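Local coordinates for crossover junction endodeoxyribonuclease Hjc (Sulfolobus solfataricus, PDB 4TKD), which resolves Holliday junctions formed during genetic recombination by cutting four-way DNA with paired, magnesium-dependent nicks in opposing strands, at residues 55-60 against 85-90; 61-66 against 110-115; 25-30 against 42-47; 95-100 against 120-125; 49-54 against 79-84. One frame throughout, in Å; residues are numbered along the deposited sequence.

Interaction 1: residues 55-60 against 85-90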
# COMPACT_ATOMS: atom_id res chain seq x y z
N GLU C 55 7.63 -14.91 3.59
CA GLU C 55 7.63 -15.81 4.73
C GLU C 55 7.18 -17.19 4.24
O GLU C 55 6.08 -17.31 3.69
CB GLU C 55 6.73 -15.29 5.88
CG GLU C 55 6.95 -16.02 7.20
CD GLU C 55 8.27 -15.82 7.92
OE1 GLU C 55 9.17 -15.12 7.40
OE2 GLU C 55 8.40 -16.36 9.04
N MET C 56 8.06 -18.20 4.37
CA MET C 56 7.78 -19.57 3.92
C MET C 56 6.92 -20.26 4.93
O MET C 56 7.22 -20.23 6.13
CB MET C 56 9.06 -20.38 3.73
CG MET C 56 9.99 -19.89 2.62
SD MET C 56 9.21 -19.59 1.01
CE MET C 56 8.61 -21.25 0.58
N LYS C 57 5.85 -20.90 4.46
CA LYS C 57 4.95 -21.65 5.34
C LYS C 57 4.32 -22.83 4.61
O LYS C 57 3.97 -22.71 3.44
CB LYS C 57 3.86 -20.73 5.94
CG LYS C 57 4.29 -19.92 7.16
CD LYS C 57 4.56 -20.78 8.39
CE LYS C 57 5.31 -20.04 9.46
NZ LYS C 57 6.74 -19.85 9.11
N SER C 58 4.17 -23.97 5.31
CA SER C 58 3.57 -25.18 4.75
C SER C 58 2.05 -25.24 4.88
O SER C 58 1.48 -24.66 5.82
CB SER C 58 4.21 -26.42 5.38
OG SER C 58 3.97 -26.47 6.77
N ARG C 59 1.39 -25.92 3.92
CA ARG C 59 -0.06 -26.17 3.88
C ARG C 59 -0.34 -27.40 4.76
O ARG C 59 0.20 -28.48 4.49
CB ARG C 59 -0.55 -26.42 2.45
CG ARG C 59 -1.08 -25.17 1.78
CD ARG C 59 -2.52 -25.33 1.33
NE ARG C 59 -2.95 -24.19 0.52
CZ ARG C 59 -3.63 -23.14 0.98
NH1 ARG C 59 -3.98 -23.08 2.26
NH2 ARG C 59 -3.96 -22.15 0.16
N LYS C 60 -1.12 -27.22 5.83
CA LYS C 60 -1.43 -28.28 6.80
C LYS C 60 -2.93 -28.48 6.98
O LYS C 60 -3.62 -27.59 7.51
CB LYS C 60 -0.77 -27.97 8.16
CG LYS C 60 0.76 -28.08 8.15
CD LYS C 60 1.35 -27.42 9.38
CE LYS C 60 2.78 -27.82 9.62
NZ LYS C 60 3.32 -27.18 10.85
N LEU C 85 4.81 -7.70 1.77
CA LEU C 85 4.87 -8.97 2.49
C LEU C 85 3.97 -10.04 1.88
O LEU C 85 2.80 -9.79 1.61
CB LEU C 85 4.59 -8.78 3.99
CG LEU C 85 4.73 -10.02 4.92
CD1 LEU C 85 6.16 -10.57 4.95
CD2 LEU C 85 4.28 -9.70 6.33
N PHE C 86 4.53 -11.23 1.68
CA PHE C 86 3.83 -12.37 1.11
C PHE C 86 4.16 -13.64 1.85
O PHE C 86 5.25 -13.81 2.39
CB PHE C 86 4.23 -12.57 -0.37
CG PHE C 86 3.99 -11.39 -1.26
CD1 PHE C 86 4.98 -10.41 -1.42
CD2 PHE C 86 2.80 -11.26 -1.98
CE1 PHE C 86 4.76 -9.32 -2.25
CE2 PHE C 86 2.58 -10.16 -2.81
CZ PHE C 86 3.56 -9.21 -2.94
N LEU C 87 3.21 -14.57 1.82
CA LEU C 87 3.40 -15.90 2.36
C LEU C 87 3.73 -16.78 1.16
O LEU C 87 2.98 -16.83 0.18
CB LEU C 87 2.12 -16.36 3.07
CG LEU C 87 2.16 -17.36 4.23
CD1 LEU C 87 3.11 -16.93 5.35
CD2 LEU C 87 0.79 -17.46 4.86
N GLY C 88 4.92 -17.40 1.21
CA GLY C 88 5.39 -18.31 0.17
C GLY C 88 4.93 -19.70 0.55
O GLY C 88 5.33 -20.20 1.60
N VAL C 89 4.05 -20.29 -0.26
CA VAL C 89 3.52 -21.62 0.06
C VAL C 89 4.57 -22.73 -0.19
O VAL C 89 5.03 -22.92 -1.32
CB VAL C 89 2.13 -21.91 -0.59
CG1 VAL C 89 1.48 -23.12 0.06
CG2 VAL C 89 1.19 -20.70 -0.52
N LYS C 90 4.99 -23.41 0.90
CA LYS C 90 5.96 -24.53 0.93
C LYS C 90 5.27 -25.81 0.38
O LYS C 90 4.85 -26.70 1.15
CB LYS C 90 6.43 -24.77 2.38
CG LYS C 90 7.83 -24.33 2.73
CD LYS C 90 8.15 -24.79 4.15
CE LYS C 90 9.63 -24.90 4.43
NZ LYS C 90 10.19 -23.65 5.01
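G88 N donates to E55 O at 2.7 Å, and E55 N in turn reaches F86 O at 2.9 Å, so both backbone polar atoms of E55 are held by the neighbouring strand. Two residues further along, K57 repeats the pattern: its N meets G88 O at 3.0 Å, whereas K90 N approaches K57 O at 2.8 Å from above the carbonyl plane, 42° out of it, although the N-H itself points almost straight at the oxygen (176°). These bonds define a parallel pair of strands. K57 also turns its NZ back onto M56 O at 3.0 Å, while the ion pair from NZ to E55 OE2 is long. E55-M56-K57 fits the E-x-K element of the PD-(D/E)XK nuclease core: E55 is an inferred magnesium ligand and K57 a predicted transition-state stabiliser. D42, just before the adjoining strand 43-47, backs the element, its N bonded to E55 OE1 and its OD2 accepting from M56 N. On the face shared by E55, K57, L87 and V89, the branch CD1 of L87 lies 3.7 Å from K57 CG, the two side chains crossing obliquely. R59 CG touches V89 CG1 at 3.7 Å. The face bearing M56 is packed differently. With CG beside its own backbone N (chi1 -65°) and two further bends, M56 folds SD and CE over the bare backbone of G88; a beta carbon on G88 would come within 2.8 Å of M56 SD, so this packing depends on glycine. K90 crosses M56 at about a right angle, its NZ against M56 CB.

Interaction 2: residues 61-66 against 110-115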
# COMPACT_ATOMS: atom_id res chain seq x y z
N ASP C 61 -3.43 -29.66 6.52
CA ASP C 61 -4.83 -30.09 6.62
C ASP C 61 -5.80 -29.07 5.95
O ASP C 61 -6.93 -28.87 6.40
CB ASP C 61 -5.18 -30.40 8.11
CG ASP C 61 -6.46 -31.16 8.41
OD1 ASP C 61 -6.86 -32.03 7.60
OD2 ASP C 61 -7.03 -30.94 9.50
N GLY C 62 -5.30 -28.42 4.89
CA GLY C 62 -6.03 -27.43 4.10
C GLY C 62 -5.56 -25.99 4.17
O GLY C 62 -5.37 -25.35 3.13
N LYS C 63 -5.41 -25.45 5.41
CA LYS C 63 -5.06 -24.05 5.71
C LYS C 63 -3.54 -23.75 5.81
O LYS C 63 -2.71 -24.61 5.51
CB LYS C 63 -5.75 -23.63 7.03
CG LYS C 63 -7.24 -23.41 6.91
CD LYS C 63 -7.82 -22.90 8.23
CE LYS C 63 -9.30 -22.62 8.15
NZ LYS C 63 -9.61 -21.44 7.29
N ILE C 64 -3.20 -22.50 6.21
CA ILE C 64 -1.85 -22.01 6.47
C ILE C 64 -1.91 -21.14 7.72
O ILE C 64 -2.60 -20.12 7.71
CB ILE C 64 -1.15 -21.27 5.28
CG1 ILE C 64 -1.14 -22.11 3.99
CG2 ILE C 64 0.28 -20.88 5.67
CD1 ILE C 64 -1.00 -21.31 2.70
N TYR C 65 -1.23 -21.55 8.78
CA TYR C 65 -1.21 -20.86 10.07
C TYR C 65 0.12 -20.11 10.35
O TYR C 65 1.22 -20.66 10.22
CB TYR C 65 -1.50 -21.85 11.21
CG TYR C 65 -2.96 -22.19 11.42
CD1 TYR C 65 -3.55 -23.26 10.75
CD2 TYR C 65 -3.73 -21.49 12.34
CE1 TYR C 65 -4.90 -23.59 10.95
CE2 TYR C 65 -5.07 -21.82 12.56
CZ TYR C 65 -5.65 -22.86 11.86
OH TYR C 65 -6.98 -23.18 12.08
N VAL C 66 -0.01 -18.84 10.75
CA VAL C 66 1.11 -18.01 11.16
C VAL C 66 0.81 -17.58 12.61
O VAL C 66 -0.18 -16.90 12.85
CB VAL C 66 1.40 -16.80 10.23
CG1 VAL C 66 2.71 -16.14 10.60
CG2 VAL C 66 1.41 -17.22 8.75
N ASN C 110 -3.66 -15.08 15.79
CA ASN C 110 -2.94 -15.85 14.78
C ASN C 110 -3.50 -15.48 13.43
O ASN C 110 -4.55 -14.85 13.34
CB ASN C 110 -3.05 -17.36 15.01
CG ASN C 110 -2.55 -17.83 16.35
OD1 ASN C 110 -1.46 -17.46 16.83
ND2 ASN C 110 -3.33 -18.68 16.98
N TYR C 111 -2.79 -15.85 12.38
CA TYR C 111 -3.17 -15.54 11.01
C TYR C 111 -3.35 -16.78 10.19
O TYR C 111 -2.52 -17.70 10.26
CB TYR C 111 -2.16 -14.56 10.38
CG TYR C 111 -2.32 -13.14 10.88
CD1 TYR C 111 -1.88 -12.77 12.14
CD2 TYR C 111 -2.95 -12.18 10.09
CE1 TYR C 111 -2.04 -11.47 12.61
CE2 TYR C 111 -3.12 -10.87 10.55
CZ TYR C 111 -2.66 -10.52 11.81
OH TYR C 111 -2.82 -9.23 12.25
N VAL C 112 -4.44 -16.79 9.39
CA VAL C 112 -4.80 -17.91 8.54
C VAL C 112 -5.03 -17.53 7.14
O VAL C 112 -5.67 -16.53 6.86
CB VAL C 112 -5.97 -18.79 9.01
CG1 VAL C 112 -5.48 -20.16 9.44
CG2 VAL C 112 -6.82 -18.12 10.07
N ALA C 113 -4.56 -18.41 6.26
CA ALA C 113 -4.78 -18.40 4.83
C ALA C 113 -5.78 -19.52 4.64
O ALA C 113 -5.52 -20.65 5.06
CB ALA C 113 -3.49 -18.74 4.09
N ASP C 114 -6.94 -19.18 4.09
CA ASP C 114 -8.02 -20.13 3.77
C ASP C 114 -7.67 -20.87 2.46
O ASP C 114 -6.58 -20.68 1.92
CB ASP C 114 -9.36 -19.37 3.64
CG ASP C 114 -10.26 -19.40 4.87
OD1 ASP C 114 -9.80 -19.00 5.96
OD2 ASP C 114 -11.45 -19.75 4.72
N SER C 115 -8.62 -21.72 1.95
CA SER C 115 -8.55 -22.52 0.71
C SER C 115 -7.19 -23.18 0.41
O SER C 115 -6.48 -22.80 -0.52
CB SER C 115 -9.09 -21.73 -0.48
OG SER C 115 -8.33 -20.57 -0.75
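K63 and D114 lie side by side and close the exposed end of this contact with a salt bridge, K63 NZ to D114 OD1 at 2.8 Å. The lysine chain is extended until its last bend (chi4 -69°), which turns NZ towards the carboxylate, and on the way its CD rests 3.8 Å from V112 CG1. That same methyl sits squarely on the Y65 ring: V112 CG1 is 3.5 Å from the centroid of the Y65 ring and only 7° off its normal, a CH-pi contact over one face. V112 CG1 thus meets K63 CD and the Y65 face from two directions roughly at right angles. On the face bearing I64, A113, V66 and Y111 the packing is aliphatic, with I64 CB meeting A113 CB at 3.6 Å. Four backbone bonds set this register: V66 N to Y111 O (2.8 Å) and its return bond Y111 N to V66 O, then A113 N to I64 O and the longer, more bent I64 N to A113 O (3.2 Å). R104 adds a second salt bridge to D114 OD1, so lysine and arginine converge on one carboxylate oxygen. With an alanine in place of K63, D114 would probably lose one of the two cations on OD1, and V112 CG1 its contact with CD. Behind the strands, I64 and V66 lean on L87 of strand 84-90, and Y111 packs on helix 68-81. I64 and V66 with A113 and Y111 form regular antiparallel hydrogen-bonded pairs, with Y65 and V112 a non-hydrogen-bonded pair between them, in a small antiparallel sheet that strand 104-105 completes.

Interaction 3: residues 25-30 against 42-47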
# COMPACT_ATOMS: atom_id res chain seq x y z
N ALA C 25 18.54 -8.54 -5.76
CA ALA C 25 19.57 -8.78 -4.75
C ALA C 25 18.76 -9.49 -3.67
O ALA C 25 17.76 -8.95 -3.18
CB ALA C 25 20.13 -7.46 -4.21
N VAL C 26 19.09 -10.77 -3.43
CA VAL C 26 18.30 -11.62 -2.53
C VAL C 26 19.13 -12.13 -1.37
O VAL C 26 20.26 -12.59 -1.55
CB VAL C 26 17.60 -12.79 -3.29
CG1 VAL C 26 16.60 -13.50 -2.39
CG2 VAL C 26 16.91 -12.32 -4.56
N VAL C 27 18.52 -12.08 -0.18
CA VAL C 27 19.11 -12.55 1.06
C VAL C 27 18.10 -13.43 1.81
O VAL C 27 16.90 -13.18 1.77
CB VAL C 27 19.69 -11.37 1.91
CG1 VAL C 27 18.60 -10.49 2.51
CG2 VAL C 27 20.62 -11.85 3.00
N ARG C 28 18.62 -14.45 2.51
CA ARG C 28 17.82 -15.33 3.35
C ARG C 28 17.90 -14.82 4.79
O ARG C 28 18.79 -14.04 5.14
CB ARG C 28 18.36 -16.76 3.26
CG ARG C 28 17.96 -17.49 1.98
CD ARG C 28 18.80 -18.73 1.78
NE ARG C 28 18.01 -19.96 1.86
CZ ARG C 28 17.98 -20.91 0.92
NH1 ARG C 28 18.70 -20.77 -0.19
NH2 ARG C 28 17.23 -21.99 1.08
N ALA C 29 16.98 -15.24 5.64
CA ALA C 29 17.08 -14.79 7.02
C ALA C 29 18.06 -15.71 7.77
O ALA C 29 18.06 -16.92 7.50
CB ALA C 29 15.72 -14.81 7.69
N PRO C 30 18.91 -15.19 8.68
CA PRO C 30 19.84 -16.08 9.39
C PRO C 30 19.17 -17.02 10.39
O PRO C 30 18.12 -16.68 10.95
CB PRO C 30 20.83 -15.12 10.06
CG PRO C 30 20.15 -13.81 10.13
CD PRO C 30 19.08 -13.77 9.08
N ASP C 42 11.83 -14.75 5.85
CA ASP C 42 12.70 -15.80 5.29
C ASP C 42 13.48 -15.36 4.10
O ASP C 42 14.65 -15.73 3.98
CB ASP C 42 11.90 -17.07 4.93
CG ASP C 42 11.31 -17.75 6.15
OD1 ASP C 42 12.04 -17.92 7.15
OD2 ASP C 42 10.11 -18.11 6.11
N ILE C 43 12.85 -14.57 3.22
CA ILE C 43 13.48 -14.07 2.01
C ILE C 43 13.23 -12.59 1.90
O ILE C 43 12.08 -12.13 2.02
CB ILE C 43 12.94 -14.81 0.75
CG1 ILE C 43 13.17 -16.35 0.81
CG2 ILE C 43 13.54 -14.21 -0.54
CD1 ILE C 43 12.32 -17.17 -0.21
N ILE C 44 14.32 -11.85 1.65
CA ILE C 44 14.26 -10.43 1.41
C ILE C 44 14.85 -10.25 0.03
O ILE C 44 15.99 -10.63 -0.21
CB ILE C 44 15.00 -9.59 2.49
CG1 ILE C 44 14.31 -9.74 3.84
CG2 ILE C 44 15.08 -8.11 2.09
CD1 ILE C 44 15.21 -9.44 5.02
N ALA C 45 14.05 -9.72 -0.90
CA ALA C 45 14.50 -9.50 -2.26
C ALA C 45 14.39 -8.02 -2.58
O ALA C 45 13.38 -7.39 -2.31
CB ALA C 45 13.67 -10.32 -3.23
N LEU C 46 15.47 -7.46 -3.11
CA LEU C 46 15.55 -6.04 -3.40
C LEU C 46 15.95 -5.78 -4.84
O LEU C 46 16.86 -6.43 -5.36
CB LEU C 46 16.57 -5.36 -2.47
CG LEU C 46 16.60 -5.76 -0.99
CD1 LEU C 46 17.93 -5.31 -0.33
CD2 LEU C 46 15.33 -5.25 -0.25
N LYS C 47 15.28 -4.82 -5.48
CA LYS C 47 15.60 -4.43 -6.85
C LYS C 47 15.28 -2.96 -7.02
O LYS C 47 14.12 -2.58 -6.99
CB LYS C 47 14.83 -5.29 -7.88
CG LYS C 47 15.36 -5.11 -9.29
CD LYS C 47 14.56 -5.90 -10.31
CE LYS C 47 15.06 -5.61 -11.70
NZ LYS C 47 14.44 -6.49 -12.71
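V26 CG1 rests against I43 CG2 at 3.6 Å, and V26 CG2 reaches A45 CB at 4.0 Å. This is the packing of an antiparallel pair at the edge of the mixed nuclease sheet, where strand 25-28 is outermost within the chain and 43-47 lies next to it. The torsion of V26 accounts for the split: with CG1 opposite the backbone N (chi1 -170°), its two methyls diverge, one to each neighbour. On the other face V27 and I44 run side by side, V27 CG1 meeting I44 CB at 3.7 Å. The first face is covered by helix 10-21, L19 lying on V26. The second meets another copy of the protein, with V27 against P30 of the second subunit and I44 against V27 of that subunit, so the pair contributes to an interface between subunits. Reciprocal backbone bonds tie the strands: A25 N to L46 O and L46 N to A25 O, both 2.7 Å, and the straight I44 N to V27 O at 2.9 Å. Towards the polar end, D42 and I43 both face I54, a classic beta bulge, at D42, an inferred magnesium ligand. The last bond is the most bent: A29 N reaches D42 O at 2.9 Å with only 136° at the hydrogen, from above the carbonyl plane.

Interaction 4: residues 95-100 against 120-125; sequences LKFIPF and LDLEDL
The chi1 of F97 (-55°) places its ring opposite its own carbonyl carbon and lays it along L122, while L125, with CG opposite its backbone N (chi1 -174°), crosses F97 at about a right angle and brings CD1 to 3.4 Å from F97 CB. At the 97-99 edge of the mixed nuclease sheet, F97 and L120 form a single antiparallel bridge, and D121 then serves as N-cap of helix 122-133. Both bonds of the bridge are short, F97 N to L120 O at 2.7 Å and L120 N to F97 O likewise 2.7 Å, the second straight and the first somewhat bent. The ring then follows the turn of the chain, its edge near D121 C and its far end, CZ, 3.8 Å from L122 CD1. L95 CD1 continues this apolar row to L122 CD1 at 4.0 Å, and P99 touches L120 at the other end. I15 of helix 10-21 packs on both L95 and F97, so F97 touches side chains of both helix 10-21 and helix 122-133. An alanine at F97 would probably open a gap beneath the first turn of helix 122-133 and leave L122 and L125 without their shared apolar partner. F86 of strand 84-90 supports L120 and L125 from the adjoining strand. At the cap itself, D121 OD1 accepts from D124 N at 3.0 Å, met nearly along its own C-O axis.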
# COMPACT_ATOMS: atom_id res chain seq x y z
N LEU C 95 4.90 -22.11 -7.86
CA LEU C 95 5.25 -21.18 -6.80
C LEU C 95 4.01 -20.30 -6.60
O LEU C 95 3.54 -19.68 -7.56
CB LEU C 95 6.46 -20.29 -7.20
CG LEU C 95 7.82 -20.95 -7.50
CD1 LEU C 95 8.91 -19.91 -7.68
CD2 LEU C 95 8.23 -21.89 -6.39
N LYS C 96 3.41 -20.35 -5.39
CA LYS C 96 2.24 -19.52 -5.05
C LYS C 96 2.58 -18.60 -3.86
O LYS C 96 3.10 -19.06 -2.84
CB LYS C 96 0.97 -20.35 -4.80
CG LYS C 96 0.24 -20.77 -6.07
CD LYS C 96 -1.20 -21.21 -5.78
CE LYS C 96 -2.01 -21.39 -7.06
NZ LYS C 96 -3.48 -21.23 -6.82
N PHE C 97 2.27 -17.30 -4.00
CA PHE C 97 2.54 -16.28 -3.01
C PHE C 97 1.24 -15.60 -2.61
O PHE C 97 0.52 -15.06 -3.45
CB PHE C 97 3.54 -15.25 -3.58
CG PHE C 97 4.82 -15.85 -4.07
CD1 PHE C 97 5.90 -16.06 -3.21
CD2 PHE C 97 4.96 -16.23 -5.39
CE1 PHE C 97 7.07 -16.67 -3.66
CE2 PHE C 97 6.14 -16.82 -5.85
CZ PHE C 97 7.18 -17.05 -4.98
N ILE C 98 0.94 -15.63 -1.31
CA ILE C 98 -0.27 -15.02 -0.75
C ILE C 98 0.07 -13.66 -0.13
O ILE C 98 0.84 -13.62 0.83
CB ILE C 98 -1.01 -15.98 0.23
CG1 ILE C 98 -1.48 -17.24 -0.53
CG2 ILE C 98 -2.18 -15.28 0.92
CD1 ILE C 98 -1.69 -18.48 0.36
N PRO C 99 -0.52 -12.54 -0.64
CA PRO C 99 -0.28 -11.23 0.01
C PRO C 99 -0.73 -11.31 1.46
O PRO C 99 -1.80 -11.85 1.74
CB PRO C 99 -1.15 -10.25 -0.79
CG PRO C 99 -1.42 -10.96 -2.10
CD PRO C 99 -1.50 -12.42 -1.73
N PHE C 100 0.13 -10.86 2.40
CA PHE C 100 -0.15 -10.96 3.82
C PHE C 100 -1.49 -10.39 4.26
O PHE C 100 -2.06 -10.91 5.23
CB PHE C 100 0.99 -10.41 4.66
CG PHE C 100 1.23 -11.27 5.87
CD1 PHE C 100 1.90 -12.49 5.76
CD2 PHE C 100 0.79 -10.87 7.13
CE1 PHE C 100 2.13 -13.29 6.88
CE2 PHE C 100 1.02 -11.67 8.25
CZ PHE C 100 1.67 -12.87 8.12
N LEU C 120 -0.69 -15.40 -5.88
CA LEU C 120 0.02 -14.97 -7.09
C LEU C 120 1.09 -15.96 -7.46
O LEU C 120 1.69 -16.55 -6.57
CB LEU C 120 0.71 -13.60 -6.84
CG LEU C 120 -0.17 -12.41 -6.47
CD1 LEU C 120 0.62 -11.35 -5.76
CD2 LEU C 120 -0.85 -11.83 -7.70
N ASP C 121 1.38 -16.10 -8.75
CA ASP C 121 2.52 -16.90 -9.16
C ASP C 121 3.72 -15.92 -9.14
O ASP C 121 3.51 -14.73 -8.88
CB ASP C 121 2.29 -17.59 -10.53
CG ASP C 121 2.20 -16.71 -11.77
OD1 ASP C 121 2.36 -15.48 -11.65
OD2 ASP C 121 1.97 -17.28 -12.87
N LEU C 122 4.95 -16.41 -9.38
CA LEU C 122 6.14 -15.55 -9.32
C LEU C 122 6.12 -14.34 -10.26
O LEU C 122 6.48 -13.24 -9.85
CB LEU C 122 7.43 -16.37 -9.51
CG LEU C 122 8.72 -15.58 -9.29
CD1 LEU C 122 9.31 -15.90 -7.94
CD2 LEU C 122 9.69 -15.75 -10.46
N GLU C 123 5.71 -14.57 -11.50
CA GLU C 123 5.67 -13.57 -12.56
C GLU C 123 4.74 -12.42 -12.17
O GLU C 123 5.13 -11.26 -12.31
CB GLU C 123 5.23 -14.25 -13.88
CG GLU C 123 5.79 -13.62 -15.14
CD GLU C 123 7.31 -13.61 -15.26
OE1 GLU C 123 7.94 -14.67 -15.06
OE2 GLU C 123 7.86 -12.54 -15.59
N ASP C 124 3.52 -12.76 -11.68
CA ASP C 124 2.49 -11.80 -11.24
C ASP C 124 2.95 -11.00 -10.07
O ASP C 124 2.69 -9.80 -10.02
CB ASP C 124 1.15 -12.48 -10.88
CG ASP C 124 0.39 -13.01 -12.09
OD1 ASP C 124 0.64 -12.53 -13.23
OD2 ASP C 124 -0.43 -13.93 -11.90
N LEU C 125 3.58 -11.68 -9.07
CA LEU C 125 4.08 -10.99 -7.89
C LEU C 125 5.00 -9.87 -8.35
O LEU C 125 4.70 -8.71 -8.09
CB LEU C 125 4.85 -11.97 -7.00
CG LEU C 125 5.29 -11.39 -5.68
CD1 LEU C 125 5.07 -12.35 -4.62
CD2 LEU C 125 6.76 -11.03 -5.70

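Interaction 5: residues 49-54 against 79-84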
# COMPACT_ATOMS: atom_id res chain seq x y z
N GLY C 49 15.23 -0.15 -5.31
CA GLY C 49 14.29 0.46 -4.37
C GLY C 49 13.01 -0.32 -4.12
O GLY C 49 12.19 0.11 -3.30
N VAL C 50 12.81 -1.47 -4.80
CA VAL C 50 11.62 -2.31 -4.59
C VAL C 50 11.95 -3.43 -3.59
O VAL C 50 12.87 -4.21 -3.82
CB VAL C 50 10.99 -2.86 -5.91
CG1 VAL C 50 9.84 -3.83 -5.63
CG2 VAL C 50 10.59 -1.73 -6.85
N ILE C 51 11.17 -3.49 -2.49
CA ILE C 51 11.36 -4.44 -1.39
C ILE C 51 10.24 -5.47 -1.40
O ILE C 51 9.06 -5.12 -1.29
CB ILE C 51 11.49 -3.72 -0.01
CG1 ILE C 51 12.59 -2.61 -0.05
CG2 ILE C 51 11.77 -4.74 1.12
CD1 ILE C 51 12.44 -1.49 0.98
N ILE C 52 10.62 -6.74 -1.52
CA ILE C 52 9.71 -7.89 -1.50
C ILE C 52 10.18 -8.78 -0.38
O ILE C 52 11.39 -9.04 -0.25
CB ILE C 52 9.66 -8.65 -2.85
CG1 ILE C 52 9.06 -7.76 -3.95
CG2 ILE C 52 8.99 -10.07 -2.72
CD1 ILE C 52 9.34 -8.22 -5.27
N LEU C 53 9.25 -9.18 0.46
CA LEU C 53 9.49 -9.96 1.67
C LEU C 53 8.64 -11.22 1.60
O LEU C 53 7.44 -11.13 1.39
CB LEU C 53 9.13 -9.12 2.93
CG LEU C 53 9.77 -7.73 3.02
CD1 LEU C 53 9.12 -6.90 4.08
CD2 LEU C 53 11.26 -7.82 3.25
N ILE C 54 9.26 -12.38 1.80
CA ILE C 54 8.54 -13.65 1.71
C ILE C 54 8.74 -14.49 2.96
O ILE C 54 9.88 -14.77 3.34
CB ILE C 54 8.95 -14.41 0.40
CG1 ILE C 54 8.62 -13.58 -0.87
CG2 ILE C 54 8.29 -15.79 0.32
CD1 ILE C 54 9.50 -13.85 -2.05
N ARG C 79 6.05 -3.09 7.46
CA ARG C 79 5.53 -1.73 7.62
C ARG C 79 6.69 -0.71 7.71
O ARG C 79 6.65 0.33 7.03
CB ARG C 79 4.63 -1.64 8.86
CG ARG C 79 4.03 -0.24 9.07
CD ARG C 79 3.34 -0.04 10.43
NE ARG C 79 4.22 -0.28 11.58
CZ ARG C 79 5.14 0.58 12.03
NH1 ARG C 79 5.32 1.75 11.43
NH2 ARG C 79 5.89 0.26 13.07
N LYS C 80 7.69 -0.99 8.55
CA LYS C 80 8.87 -0.12 8.74
C LYS C 80 9.70 -0.01 7.49
O LYS C 80 10.13 1.09 7.13
CB LYS C 80 9.73 -0.61 9.90
CG LYS C 80 9.09 -0.35 11.27
CD LYS C 80 9.86 -1.07 12.33
CE LYS C 80 9.30 -0.74 13.69
NZ LYS C 80 9.84 -1.66 14.71
N SER C 81 9.93 -1.14 6.81
CA SER C 81 10.73 -1.19 5.58
C SER C 81 10.04 -0.55 4.37
O SER C 81 10.73 -0.11 3.46
CB SER C 81 11.08 -2.64 5.24
OG SER C 81 9.91 -3.36 4.88
N GLY C 82 8.72 -0.57 4.35
CA GLY C 82 7.92 -0.11 3.22
C GLY C 82 7.85 -1.18 2.15
O GLY C 82 7.51 -0.88 1.00
N GLY C 83 8.15 -2.42 2.53
CA GLY C 83 8.15 -3.58 1.64
C GLY C 83 6.82 -4.27 1.49
O GLY C 83 5.89 -4.02 2.26
N SER C 84 6.71 -5.15 0.49
CA SER C 84 5.48 -5.90 0.25
C SER C 84 5.69 -7.30 0.83
O SER C 84 6.67 -7.96 0.48
CB SER C 84 5.17 -5.95 -1.24
OG SER C 84 4.99 -4.64 -1.76
O HOH W 1 7.64 -3.05 -2.58
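I51 leans on the chain just after helix 68-81: its CB lies 3.7 Å from G83 CA, and the branch CG2 keeps to the same glycine at 3.8 Å. The other branch carries on past G83, and its end, CD1, meets S81 O at 3.3 Å, at the close of the helix. The fit depends on G83 having no side chain, since a beta carbon there would stand 2.8 Å from I51 CG2 and also press on L53 CD1. G82 before it, with positive phi, is where the chain leaves the helix. L53 reaches the same turn from its own position, CD1 touching S81 OG at 3.7 Å; that hydroxyl is bonded back to F77 O and A78 O within the helix. Two backbone bonds then start a parallel ladder, S84 N to I51 O and L53 N to S84 O, each 2.9 Å. A water donates to I51 O at 2.8 Å and also bonds S84 OG, giving I51 O a second donor. The contact is thus the return of a beta-alpha-beta crossover: helix 68-81 ends beside strand 50-58 and strand 84-90 begins, with helix 122-133 against I52 and S84 and strand 43-47 flanking I51 and L53.

In the fold
Interactions 1, 3 and 5 are buried and share the mixed sheet: 1 and 5 both use strand 50-58, paired in parallel with the chain around 84-90, while 3 adds the antiparallel edge next to it. Interaction 4, partly buried, fixes the other edge strand to helix 122-133; L125 packs on F86 of interaction 1 and on I52 of interaction 5. Interaction 2 lies further out, its centre about 14 Å from that of the chain, yet I64 still touches L87. Chemistry follows place: the inferred acidic magnesium ligands and the predicted catalytic-site lysine gather where 1 and 3 meet, apolar packing, aromatic in 4 and aliphatic in 5, accompanies short backbone bonds, and a salt bridge marks the exposed side of 2. Interactions 3 and 5 also meet the second subunit.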